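Local coordinates for protein cystathione gamma lyase CalE6 (Micromonospora echinospora, PDB 4Q31) that belongs to the Cys/Met metabolism family of pyridoxal-phosphate-dependent enzymes and carries that cofactor covalently bound, at residues T11-G16 and A65-A70; N54-E59 and P235-C240; V155-E160 and H288-A293; S180-Q185 and T249-V254; H255-T260 and P298-S303. The protein carries 1 engineered substitution. All coordinates share one frame; numbering follows the deposited sequence.

Contact 1. Residues T11-G16 and A65-A70; sequences TRLVHG and AGLERA
R12 meets the turn G66-R69 in a mixed polar and apolar contact, where the N-terminal helix 9-15 packs against the C-terminal end of helix 55-66. That helix closes in a Schellman motif with R69, at positive phi, as its C-prime residue. The R12 chain bends at chi3 (-104°), carrying its guanidinium to the outgoing carbonyls. NH2 donates to G66 O at 3.1 Å along a nearly straight path (163°), the oxygen lying at the edge of the guanidinium and the donor in the carbonyl plane. The same NH2 donates to water 1 at 2.8 Å, and the water passes the link on to L67 O. R69 crosses R12 at about a right angle: its NE sits over one face of the R12 guanidinium, 3.9 Å from R12 CZ, with the two planes well away from parallel. Beneath this polar layer L13 CD2 touches L67 CD2 at 3.6 Å, and the pair is backed by L247 of helix 237-247. On the other side of helix 9-15, H15 and T11 bond to E367 and D371 of the second subunit. The carbonyls at the helix end, where the dipole is negative, probably help R12 to tolerate the like charge of R69, whose NH1 lies 3.9 Å from R12 NH1.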
# COMPACT_ATOMS: atom_id res chain seq x y z
N THR C 11 10.83 -20.94 12.07
CA THR C 11 11.76 -20.47 11.06
C THR C 11 11.07 -20.39 9.69
O THR C 11 11.29 -19.45 8.93
CB THR C 11 12.96 -21.41 10.97
OG1 THR C 11 13.61 -21.43 12.25
CG2 THR C 11 13.95 -20.94 9.90
N ARG C 12 10.23 -21.38 9.40
CA ARG C 12 9.49 -21.42 8.14
C ARG C 12 8.54 -20.23 7.98
O ARG C 12 8.29 -19.78 6.87
CB ARG C 12 8.71 -22.74 8.00
CG ARG C 12 9.61 -23.97 7.81
CD ARG C 12 8.79 -25.27 7.76
NE ARG C 12 8.90 -26.03 9.00
CZ ARG C 12 7.98 -26.87 9.48
NH1 ARG C 12 8.20 -27.52 10.62
NH2 ARG C 12 6.84 -27.07 8.83
N LEU C 13 7.99 -19.74 9.10
CA LEU C 13 7.14 -18.55 9.06
C LEU C 13 7.89 -17.34 8.53
O LEU C 13 7.32 -16.51 7.81
CB LEU C 13 6.61 -18.22 10.45
CG LEU C 13 5.56 -19.23 10.96
CD1 LEU C 13 5.24 -18.97 12.42
CD2 LEU C 13 4.31 -19.12 10.10
N VAL C 14 9.17 -17.24 8.90
CA VAL C 14 9.97 -16.08 8.56
C VAL C 14 10.59 -16.21 7.17
O VAL C 14 10.65 -15.24 6.43
CB VAL C 14 11.08 -15.82 9.60
CG1 VAL C 14 11.96 -14.65 9.17
CG2 VAL C 14 10.46 -15.55 10.97
N HIS C 15 11.04 -17.41 6.82
CA HIS C 15 11.84 -17.60 5.61
C HIS C 15 11.18 -18.44 4.50
O HIS C 15 11.71 -18.50 3.38
CB HIS C 15 13.21 -18.17 5.98
CG HIS C 15 13.98 -17.27 6.90
ND1 HIS C 15 14.65 -16.16 6.45
CD2 HIS C 15 14.14 -17.29 8.24
CE1 HIS C 15 15.23 -15.55 7.47
NE2 HIS C 15 14.94 -16.22 8.57
N GLY C 16 10.04 -19.05 4.80
CA GLY C 16 9.30 -19.77 3.77
C GLY C 16 8.97 -18.84 2.62
O GLY C 16 8.43 -17.75 2.82
N ALA C 65 2.61 -23.61 2.03
CA ALA C 65 2.84 -25.02 1.76
C ALA C 65 3.91 -25.55 2.72
O ALA C 65 3.79 -26.65 3.25
CB ALA C 65 3.27 -25.26 0.30
N GLY C 66 4.95 -24.75 2.94
CA GLY C 66 6.03 -25.15 3.82
C GLY C 66 5.61 -25.37 5.26
O GLY C 66 6.24 -26.16 5.98
N LEU C 67 4.54 -24.70 5.70
CA LEU C 67 4.09 -24.86 7.09
C LEU C 67 3.45 -26.23 7.33
O LEU C 67 3.27 -26.63 8.48
CB LEU C 67 3.12 -23.75 7.49
CG LEU C 67 3.60 -22.30 7.31
CD1 LEU C 67 2.47 -21.35 7.70
CD2 LEU C 67 4.85 -22.03 8.13
N GLU C 68 3.11 -26.93 6.25
CA GLU C 68 2.55 -28.28 6.38
C GLU C 68 3.41 -29.29 5.63
O GLU C 68 3.00 -30.44 5.43
CB GLU C 68 1.10 -28.30 5.91
CG GLU C 68 0.31 -27.10 6.43
CD GLU C 68 -1.19 -27.21 6.20
OE1 GLU C 68 -1.72 -28.34 6.20
OE2 GLU C 68 -1.82 -26.14 6.04
N ARG C 69 4.61 -28.86 5.24
CA ARG C 69 5.56 -29.70 4.51
C ARG C 69 4.90 -30.33 3.29
O ARG C 69 5.09 -31.50 3.00
CB ARG C 69 6.13 -30.78 5.42
CG ARG C 69 6.73 -30.22 6.69
CD ARG C 69 7.71 -31.17 7.33
NE ARG C 69 8.77 -30.42 7.99
CZ ARG C 69 9.79 -30.97 8.63
NH1 ARG C 69 10.71 -30.20 9.20
NH2 ARG C 69 9.89 -32.30 8.70
N ALA C 70 4.11 -29.52 2.59
CA ALA C 70 3.32 -29.99 1.46
C ALA C 70 3.90 -29.45 0.15
O ALA C 70 4.53 -28.39 0.13
CB ALA C 70 1.88 -29.53 1.61
O HOH W 1 4.87 -28.85 9.77

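Contact 2. Residues N54-E59 and P235-C240; sequences NPTREE and PGALDC
C240 packs into the side of R57 in the tight part of this buried contact, where the first turns of helices 55-66 and 237-247 lie against each other. C240 SG is 3.9 Å from both R57 CA and R57 CG, the sulfur resting alongside the start of the arginine chain. One residue back, the T56 methyl CG2 reaches the other helix, 3.6 Å from A237 O and 4.0 Å from C240 CB, while OG1 of T56 bonds the backbone N of H32. The R57 chain, with CG anti to its backbone nitrogen (chi1 -171°), crosses the ring of P235 at about a right angle, CD lying 3.9 Å from P235 CD.

At the A237 methyl, on the partly exposed side, the fit is looser. N54 ND2 stands 4.0 Å from A237 CB, and the amide is held elsewhere: ND2 donates to H32 O, and OD1 caps helix 55-66 by accepting from R57 N at 2.9 Å on a lone pair. Water mediates the remaining polar link. R57 NH1 donates to water 2, which in turn donates to P235 O at 2.7 Å; NH1 also bonds G50 O. The bend at chi3 (68°) lays one face of the guanidinium over N54 CB.

No direct hydrogen bond joins the segments, so the helices are matched by apolar surface and sulfur, while R57 NH1 is met by water 2 and the G50 carbonyl, which may ease the nearby like charge of R228.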
# COMPACT_ATOMS: atom_id res chain seq x y z
N ASN C 54 2.16 -14.59 -10.57
CA ASN C 54 2.64 -13.44 -9.79
C ASN C 54 3.62 -13.91 -8.71
O ASN C 54 3.26 -14.70 -7.84
CB ASN C 54 1.47 -12.66 -9.16
CG ASN C 54 1.95 -11.46 -8.33
OD1 ASN C 54 2.44 -11.63 -7.21
ND2 ASN C 54 1.83 -10.26 -8.88
N PRO C 55 4.86 -13.42 -8.78
CA PRO C 55 5.90 -13.85 -7.83
C PRO C 55 5.52 -13.64 -6.36
O PRO C 55 5.82 -14.49 -5.53
CB PRO C 55 7.11 -12.96 -8.20
CG PRO C 55 6.85 -12.56 -9.66
CD PRO C 55 5.35 -12.45 -9.78
N THR C 56 4.88 -12.52 -6.05
CA THR C 56 4.52 -12.21 -4.67
C THR C 56 3.47 -13.19 -4.16
O THR C 56 3.56 -13.70 -3.03
CB THR C 56 4.00 -10.76 -4.55
OG1 THR C 56 5.09 -9.86 -4.77
CG2 THR C 56 3.40 -10.51 -3.16
N ARG C 57 2.50 -13.49 -5.00
CA ARG C 57 1.50 -14.48 -4.67
C ARG C 57 2.17 -15.84 -4.46
O ARG C 57 1.89 -16.54 -3.49
CB ARG C 57 0.46 -14.56 -5.79
CG ARG C 57 -0.75 -15.40 -5.48
CD ARG C 57 -1.84 -15.19 -6.52
NE ARG C 57 -1.45 -15.71 -7.82
CZ ARG C 57 -1.59 -15.05 -8.97
NH1 ARG C 57 -2.10 -13.83 -8.97
NH2 ARG C 57 -1.22 -15.61 -10.11
N GLU C 58 3.07 -16.19 -5.38
CA GLU C 58 3.80 -17.47 -5.35
C GLU C 58 4.64 -17.64 -4.08
O GLU C 58 4.75 -18.75 -3.53
CB GLU C 58 4.69 -17.61 -6.60
CG GLU C 58 3.89 -17.87 -7.90
CD GLU C 58 4.65 -17.54 -9.20
OE1 GLU C 58 3.99 -17.42 -10.26
OE2 GLU C 58 5.89 -17.39 -9.17
N GLU C 59 5.25 -16.55 -3.62
CA GLU C 59 6.09 -16.59 -2.42
C GLU C 59 5.24 -16.89 -1.20
O GLU C 59 5.61 -17.71 -0.35
CB GLU C 59 6.86 -15.27 -2.25
CG GLU C 59 8.00 -15.10 -3.28
CD GLU C 59 8.35 -13.63 -3.55
OE1 GLU C 59 7.95 -12.75 -2.75
OE2 GLU C 59 9.00 -13.36 -4.58
N PRO C 235 -6.21 -13.24 -5.33
CA PRO C 235 -5.96 -12.09 -4.45
C PRO C 235 -5.00 -11.10 -5.09
O PRO C 235 -4.25 -11.47 -5.98
CB PRO C 235 -5.29 -12.74 -3.23
CG PRO C 235 -4.55 -13.90 -3.81
CD PRO C 235 -5.37 -14.40 -4.99
N GLY C 236 -5.02 -9.85 -4.64
CA GLY C 236 -4.08 -8.86 -5.15
C GLY C 236 -2.70 -9.02 -4.55
O GLY C 236 -2.56 -9.64 -3.50
N ALA C 237 -1.67 -8.48 -5.21
CA ALA C 237 -0.30 -8.57 -4.71
C ALA C 237 -0.10 -7.84 -3.39
O ALA C 237 0.60 -8.33 -2.51
CB ALA C 237 0.69 -8.04 -5.73
N LEU C 238 -0.72 -6.67 -3.24
CA LEU C 238 -0.60 -5.92 -1.99
C LEU C 238 -1.27 -6.70 -0.86
O LEU C 238 -0.77 -6.72 0.27
CB LEU C 238 -1.20 -4.52 -2.12
CG LEU C 238 -0.43 -3.56 -3.02
CD1 LEU C 238 -1.30 -2.37 -3.38
CD2 LEU C 238 0.84 -3.09 -2.31
N ASP C 239 -2.37 -7.38 -1.18
CA ASP C 239 -3.04 -8.22 -0.18
C ASP C 239 -2.16 -9.41 0.22
O ASP C 239 -2.04 -9.74 1.40
CB ASP C 239 -4.42 -8.68 -0.67
CG ASP C 239 -5.48 -7.57 -0.56
OD1 ASP C 239 -5.18 -6.49 -0.01
OD2 ASP C 239 -6.63 -7.79 -0.98
N CYS C 240 -1.54 -10.05 -0.77
CA CYS C 240 -0.63 -11.15 -0.45
C CYS C 240 0.52 -10.67 0.44
O CYS C 240 0.90 -11.36 1.39
CB CYS C 240 -0.07 -11.79 -1.73
SG CYS C 240 -1.33 -12.73 -2.64
O HOH W 2 -1.88 -11.64 -7.32

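Contact 3. Residues V155-E160 and H288-A293; sequences VVDVAE and HAVVKA
V155 and V290 provide the centre of an apolar contact between the approach to helix 158-167 and the helix 288-294. Their side chains slide past each other in opposite directions, V155 CG1 lying 3.7 Å from V290 CG1. The other methyl of V155, CG2, crosses to V291 and meets its CG2, also at 3.7 Å, so that the two branches of one valine are shared between consecutive residues of the helix. V290 CG1, anti to the backbone nitrogen (chi1 177°), also reaches past V155 to the main chain of the opposing segment, where it comes within 3.6 Å of D157 CA and 3.8 Å of D157 CB.

Polar groups work beside this apolar patch, not across it. D157 is the N-cap of helix 158-167: OD1 accepts from E160 N at 3.0 Å, almost straight at 173°, with the donor well above the carboxylate plane. The aspartate thus offers its CB to V290 while its carboxylate holds the helix start. Just beyond the two segments, Q294 uses both ends of its amide, NE2 to V156 O and OE1 to V158 N, and Q287 OE1 accepts from V155 N.

The capped helix 158-167 links the neighbouring parallel strands 140-146 and 171-175, a beta-alpha-beta crossover of the large sheet. Helix 288-294 follows strand 274-278 and precedes strand 301-306 in the chain, consistent with a contact between the large and small domains of a fold-type I pyridoxal-phosphate enzyme.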
# COMPACT_ATOMS: atom_id res chain seq x y z
N VAL C 155 -15.27 -31.44 18.27
CA VAL C 155 -14.07 -31.84 17.56
C VAL C 155 -14.26 -33.18 16.83
O VAL C 155 -14.83 -34.11 17.37
CB VAL C 155 -12.86 -31.91 18.53
CG1 VAL C 155 -11.70 -32.69 17.94
CG2 VAL C 155 -12.42 -30.49 18.92
N VAL C 156 -13.76 -33.25 15.60
CA VAL C 156 -13.84 -34.47 14.79
C VAL C 156 -12.45 -35.09 14.62
O VAL C 156 -11.47 -34.38 14.40
CB VAL C 156 -14.42 -34.14 13.39
CG1 VAL C 156 -14.38 -35.37 12.47
CG2 VAL C 156 -15.83 -33.60 13.52
N ASP C 157 -12.36 -36.42 14.74
CA ASP C 157 -11.10 -37.14 14.60
C ASP C 157 -10.73 -37.21 13.12
O ASP C 157 -11.30 -38.02 12.37
CB ASP C 157 -11.21 -38.54 15.21
CG ASP C 157 -9.87 -39.29 15.24
OD1 ASP C 157 -9.00 -39.05 14.37
OD2 ASP C 157 -9.70 -40.14 16.13
N VAL C 158 -9.79 -36.37 12.71
CA VAL C 158 -9.42 -36.26 11.30
C VAL C 158 -8.82 -37.56 10.78
O VAL C 158 -9.20 -38.03 9.71
CB VAL C 158 -8.45 -35.07 11.07
CG1 VAL C 158 -7.99 -35.02 9.61
CG2 VAL C 158 -9.12 -33.76 11.46
N ALA C 159 -7.89 -38.14 11.53
CA ALA C 159 -7.26 -39.40 11.12
C ALA C 159 -8.29 -40.49 10.87
O ALA C 159 -8.27 -41.15 9.83
CB ALA C 159 -6.24 -39.86 12.16
N GLU C 160 -9.19 -40.66 11.83
CA GLU C 160 -10.21 -41.70 11.73
C GLU C 160 -11.17 -41.47 10.56
O GLU C 160 -11.43 -42.39 9.78
CB GLU C 160 -10.98 -41.83 13.04
CG GLU C 160 -12.20 -42.74 12.95
CD GLU C 160 -11.83 -44.21 12.76
OE1 GLU C 160 -10.64 -44.56 12.90
OE2 GLU C 160 -12.75 -45.01 12.49
N HIS C 288 -12.15 -34.92 24.44
CA HIS C 288 -10.83 -34.59 24.99
C HIS C 288 -9.68 -35.44 24.46
O HIS C 288 -8.60 -34.92 24.20
CB HIS C 288 -10.83 -34.60 26.53
CG HIS C 288 -11.04 -35.96 27.12
ND1 HIS C 288 -12.27 -36.41 27.56
CD2 HIS C 288 -10.16 -36.97 27.38
CE1 HIS C 288 -12.14 -37.63 28.05
NE2 HIS C 288 -10.88 -37.99 27.95
N ALA C 289 -9.90 -36.74 24.28
CA ALA C 289 -8.86 -37.62 23.78
C ALA C 289 -8.48 -37.28 22.33
O ALA C 289 -7.31 -37.36 21.95
CB ALA C 289 -9.29 -39.08 23.89
N VAL C 290 -9.47 -36.90 21.53
CA VAL C 290 -9.19 -36.54 20.14
C VAL C 290 -8.43 -35.22 20.10
O VAL C 290 -7.44 -35.09 19.37
CB VAL C 290 -10.46 -36.46 19.29
CG1 VAL C 290 -10.11 -36.01 17.87
CG2 VAL C 290 -11.18 -37.80 19.26
N VAL C 291 -8.89 -34.24 20.87
CA VAL C 291 -8.19 -32.97 21.01
C VAL C 291 -6.73 -33.18 21.36
O VAL C 291 -5.84 -32.61 20.72
CB VAL C 291 -8.83 -32.09 22.10
CG1 VAL C 291 -7.96 -30.87 22.38
CG2 VAL C 291 -10.23 -31.66 21.68
N LYS C 292 -6.47 -34.03 22.35
CA LYS C 292 -5.10 -34.28 22.78
C LYS C 292 -4.28 -34.94 21.66
O LYS C 292 -3.10 -34.64 21.49
CB LYS C 292 -5.07 -35.14 24.05
CG LYS C 292 -3.66 -35.44 24.53
CD LYS C 292 -3.65 -36.33 25.77
CE LYS C 292 -2.24 -36.53 26.28
NZ LYS C 292 -2.21 -37.41 27.49
N ALA C 293 -4.91 -35.83 20.89
CA ALA C 293 -4.20 -36.53 19.82
C ALA C 293 -3.88 -35.66 18.60
O ALA C 293 -2.86 -35.87 17.95
CB ALA C 293 -4.97 -37.76 19.41

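Contact 4. Residues S180-Q185 and T249-V254; sequences SPVLQQ and TLSLRV
V182 projects from an ST turn into the first turns of helix 250-270 and forms the main bump of this contact. The turn belongs to the loop between strands 171-175 and 193-197 of the large sheet, and is set by S180 OG accepting from V182 N at 3.1 Å. Lying against L250, S251 and V254, the valine fills the hollow between side chains one helical turn apart. Its CG2, 3.5 Å from L250 CG, slides along the leucine and faces the main chain at S251, whereas CG1 meets V254 CG1 tip to tip at 4.0 Å.

V254 supplies the answering bump. With CG1 anti to the backbone nitrogen (chi1 167°), that methyl points straight at the isopropyl end of L183 and is 3.8 Å from L183 CG, CD1 and CD2 alike, like a ball set in a three-pronged seat. The second methyl, CG2, lies beside S180 OG at 3.9 Å. P181 closes the opposite flank more loosely with its ring near L250 CD2.

The surface is almost wholly apolar and no hydrogen bond crosses it; polar atoms are used within each segment or beyond. R253 NH1 bonds S201 O, next to K200, which bears the pyridoxal phosphate, so the same helical turn also reaches the chain beside the cofactor lysine. At the far side of the loop Q185 NE2, with its acceptor exactly in the amide plane, donates to P181 O at 2.9 Å.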
# COMPACT_ATOMS: atom_id res chain seq x y z
N SER C 180 -5.40 -23.04 12.88
CA SER C 180 -4.21 -22.58 12.15
C SER C 180 -3.21 -23.72 12.09
O SER C 180 -3.30 -24.66 12.88
CB SER C 180 -3.55 -21.35 12.80
OG SER C 180 -2.59 -21.77 13.76
N PRO C 181 -2.24 -23.66 11.15
CA PRO C 181 -1.27 -24.75 11.05
C PRO C 181 -0.32 -24.82 12.24
O PRO C 181 0.40 -25.81 12.39
CB PRO C 181 -0.48 -24.44 9.76
CG PRO C 181 -0.75 -23.00 9.47
CD PRO C 181 -2.11 -22.70 10.03
N VAL C 182 -0.32 -23.78 13.08
CA VAL C 182 0.47 -23.81 14.30
C VAL C 182 -0.00 -24.93 15.23
O VAL C 182 0.80 -25.53 15.95
CB VAL C 182 0.35 -22.47 15.08
CG1 VAL C 182 1.11 -22.53 16.40
CG2 VAL C 182 0.84 -21.31 14.23
N LEU C 183 -1.31 -25.18 15.25
CA LEU C 183 -1.88 -26.09 16.25
C LEU C 183 -2.41 -27.40 15.68
O LEU C 183 -2.53 -28.38 16.39
CB LEU C 183 -3.00 -25.41 17.02
CG LEU C 183 -2.72 -24.07 17.69
CD1 LEU C 183 -3.98 -23.59 18.45
CD2 LEU C 183 -1.52 -24.17 18.63
N GLN C 184 -2.74 -27.41 14.39
CA GLN C 184 -3.30 -28.61 13.81
C GLN C 184 -2.76 -28.79 12.40
O GLN C 184 -2.69 -27.84 11.63
CB GLN C 184 -4.83 -28.50 13.82
CG GLN C 184 -5.55 -29.81 13.53
CD GLN C 184 -7.02 -29.70 13.81
OE1 GLN C 184 -7.55 -30.36 14.70
NE2 GLN C 184 -7.71 -28.84 13.05
N GLN C 185 -2.36 -30.02 12.07
CA GLN C 185 -1.76 -30.32 10.78
C GLN C 185 -2.60 -31.36 10.03
O GLN C 185 -2.26 -32.54 10.04
CB GLN C 185 -0.33 -30.85 10.97
CG GLN C 185 0.67 -29.81 11.50
CD GLN C 185 1.34 -29.04 10.38
OE1 GLN C 185 1.84 -29.63 9.41
NE2 GLN C 185 1.36 -27.72 10.49
N THR C 249 4.54 -13.57 12.40
CA THR C 249 4.32 -13.62 13.84
C THR C 249 3.22 -14.60 14.24
O THR C 249 2.79 -14.62 15.40
CB THR C 249 3.95 -12.22 14.40
OG1 THR C 249 2.84 -11.68 13.66
CG2 THR C 249 5.15 -11.27 14.30
N LEU C 250 2.77 -15.42 13.29
CA LEU C 250 1.65 -16.32 13.53
C LEU C 250 1.84 -17.20 14.79
O LEU C 250 0.94 -17.31 15.62
CB LEU C 250 1.40 -17.21 12.30
CG LEU C 250 0.34 -18.30 12.51
CD1 LEU C 250 -0.99 -17.64 12.81
CD2 LEU C 250 0.23 -19.23 11.29
N SER C 251 3.00 -17.80 14.93
CA SER C 251 3.25 -18.68 16.06
C SER C 251 3.31 -17.91 17.38
O SER C 251 2.77 -18.35 18.39
CB SER C 251 4.53 -19.49 15.82
OG SER C 251 4.88 -20.20 16.97
N LEU C 252 3.97 -16.75 17.40
CA LEU C 252 4.00 -15.93 18.61
C LEU C 252 2.59 -15.48 18.99
O LEU C 252 2.20 -15.51 20.16
CB LEU C 252 4.90 -14.71 18.46
CG LEU C 252 6.35 -14.98 18.04
CD1 LEU C 252 7.13 -13.68 17.90
CD2 LEU C 252 7.01 -15.90 19.06
N ARG C 253 1.83 -15.06 17.99
CA ARG C 253 0.46 -14.62 18.24
C ARG C 253 -0.43 -15.73 18.80
O ARG C 253 -1.08 -15.56 19.83
CB ARG C 253 -0.15 -14.00 16.98
CG ARG C 253 0.46 -12.61 16.66
CD ARG C 253 -0.22 -11.97 15.45
NE ARG C 253 0.13 -12.57 14.15
CZ ARG C 253 -0.66 -13.40 13.46
NH1 ARG C 253 -1.84 -13.77 13.94
NH2 ARG C 253 -0.26 -13.86 12.27
N VAL C 254 -0.44 -16.88 18.13
CA VAL C 254 -1.29 -17.99 18.53
C VAL C 254 -0.97 -18.46 19.95
O VAL C 254 -1.88 -18.68 20.75
CB VAL C 254 -1.19 -19.16 17.52
CG1 VAL C 254 -1.82 -20.43 18.09
CG2 VAL C 254 -1.87 -18.79 16.23

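Contact 5. Residues H255-T260 and P298-S303; sequences HRQVAT and PGAIVS
Helix 250-270 and the turn leading into strand 301-306 approach closely, with V258 CA only 4.8 Å from A300 CA. The long helix packs here on the entry to a strand of the smaller sheet, the start of helix-on-sheet packing in this fold-type I enzyme. A300 brings only a methyl to the helix. The backbone of G299 (phi 95°) leaves no room for a CB beside the carbonyl O of P298, and the flat face of its peptide is turned to V258.

The methyl of A300 presses on the aliphatic root of Q257, CB to CB at 3.5 Å, while the glutamine chain extends beyond to donate from NE2 to G328 O. V258 covers the next stretch of the turn. CG1 lies near P298 CD at 4.0 Å, the two side chains crossing at about a right angle, and CG2 lies over the peptide of G299. Further along the strand V302 continues the packing onto A261, V265 and L268 of the same helix, and A300 pairs through its backbone with V364. The G299 carbonyl is thus approached by an apolar group and a polar one: its oxygen bonds Y279 OH, while V258 CG2 touches that same O at 3.5 Å.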
# COMPACT_ATOMS: atom_id res chain seq x y z
N HIS C 255 0.31 -18.59 20.28
CA HIS C 255 0.67 -19.03 21.63
C HIS C 255 0.26 -18.03 22.72
O HIS C 255 -0.13 -18.44 23.82
CB HIS C 255 2.15 -19.41 21.71
CG HIS C 255 2.49 -20.61 20.87
ND1 HIS C 255 1.79 -21.80 20.96
CD2 HIS C 255 3.43 -20.79 19.91
CE1 HIS C 255 2.29 -22.66 20.10
NE2 HIS C 255 3.29 -22.08 19.45
N ARG C 256 0.34 -16.75 22.42
CA ARG C 256 -0.15 -15.72 23.34
C ARG C 256 -1.68 -15.85 23.47
O ARG C 256 -2.22 -15.86 24.58
CB ARG C 256 0.22 -14.32 22.84
CG ARG C 256 -0.46 -13.16 23.60
CD ARG C 256 0.13 -13.00 25.00
NE ARG C 256 -0.66 -13.75 25.98
CZ ARG C 256 -0.28 -13.96 27.24
NH1 ARG C 256 0.88 -13.50 27.68
NH2 ARG C 256 -1.08 -14.65 28.05
N GLN C 257 -2.36 -15.95 22.34
CA GLN C 257 -3.82 -16.09 22.35
C GLN C 257 -4.28 -17.33 23.14
O GLN C 257 -5.25 -17.26 23.91
CB GLN C 257 -4.37 -16.15 20.92
CG GLN C 257 -4.24 -14.84 20.11
CD GLN C 257 -4.54 -15.08 18.64
OE1 GLN C 257 -4.17 -16.11 18.09
NE2 GLN C 257 -5.24 -14.15 18.00
N VAL C 258 -3.60 -18.46 22.95
CA VAL C 258 -3.98 -19.66 23.70
C VAL C 258 -3.78 -19.49 25.20
O VAL C 258 -4.64 -19.87 26.01
CB VAL C 258 -3.22 -20.89 23.21
CG1 VAL C 258 -3.49 -22.09 24.13
CG2 VAL C 258 -3.63 -21.21 21.77
N ALA C 259 -2.63 -18.94 25.59
CA ALA C 259 -2.34 -18.74 27.00
C ALA C 259 -3.38 -17.84 27.65
O ALA C 259 -3.78 -18.07 28.79
CB ALA C 259 -0.93 -18.16 27.20
N THR C 260 -3.83 -16.82 26.93
CA THR C 260 -4.84 -15.93 27.50
C THR C 260 -6.21 -16.64 27.51
O THR C 260 -6.98 -16.50 28.46
CB THR C 260 -4.91 -14.57 26.76
OG1 THR C 260 -3.66 -13.89 26.91
CG2 THR C 260 -6.04 -13.69 27.31
N PRO C 298 -5.04 -26.01 22.60
CA PRO C 298 -6.49 -26.10 22.35
C PRO C 298 -7.16 -24.86 21.74
O PRO C 298 -8.39 -24.83 21.68
CB PRO C 298 -7.07 -26.42 23.73
CG PRO C 298 -6.10 -25.81 24.69
CD PRO C 298 -4.73 -25.91 24.04
N GLY C 299 -6.38 -23.89 21.28
CA GLY C 299 -6.94 -22.80 20.51
C GLY C 299 -7.29 -21.54 21.30
O GLY C 299 -7.07 -21.46 22.50
N ALA C 300 -7.85 -20.56 20.60
CA ALA C 300 -8.05 -19.25 21.20
C ALA C 300 -9.50 -18.80 21.13
O ALA C 300 -9.80 -17.62 21.29
CB ALA C 300 -7.16 -18.23 20.53
N ILE C 301 -10.38 -19.75 20.84
CA ILE C 301 -11.80 -19.46 20.81
C ILE C 301 -12.42 -20.09 22.05
O ILE C 301 -12.09 -21.22 22.40
CB ILE C 301 -12.47 -20.05 19.57
CG1 ILE C 301 -11.73 -19.58 18.31
CG2 ILE C 301 -13.95 -19.67 19.52
CD1 ILE C 301 -11.64 -18.09 18.22
N VAL C 302 -13.28 -19.33 22.73
CA VAL C 302 -13.96 -19.82 23.92
C VAL C 302 -15.42 -19.46 23.76
O VAL C 302 -15.73 -18.38 23.28
CB VAL C 302 -13.45 -19.10 25.18
CG1 VAL C 302 -14.15 -19.64 26.42
CG2 VAL C 302 -11.93 -19.24 25.30
N SER C 303 -16.33 -20.36 24.15
CA SER C 303 -17.73 -19.97 24.19
C SER C 303 -18.40 -20.39 25.50
O SER C 303 -17.93 -21.30 26.18
CB SER C 303 -18.49 -20.47 22.95
OG SER C 303 -18.69 -21.87 22.99

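In the fold
From the N terminus, contact 1 first returns helix 9-15 to the end of helix 55-66. Contact 2 starts within that loop, at the beginning of helix 55-66, and closes only at helix 237-247, so the two cross. Contact 3 opens at 155-160 and closes at 288-293, crossing contact 2; within its span lies the whole of contact 4, which contact 2 also crosses. Contact 5 follows contact 4 along helix 250-270 and crosses contact 3. Contacts 1, 4 and 5 form a continuous chain, through L67-Q185 and L183-G299, that runs from the N-terminal helix past the large sheet to the smaller one; contacts 2 and 3 lie on opposite sides of the chain's centre.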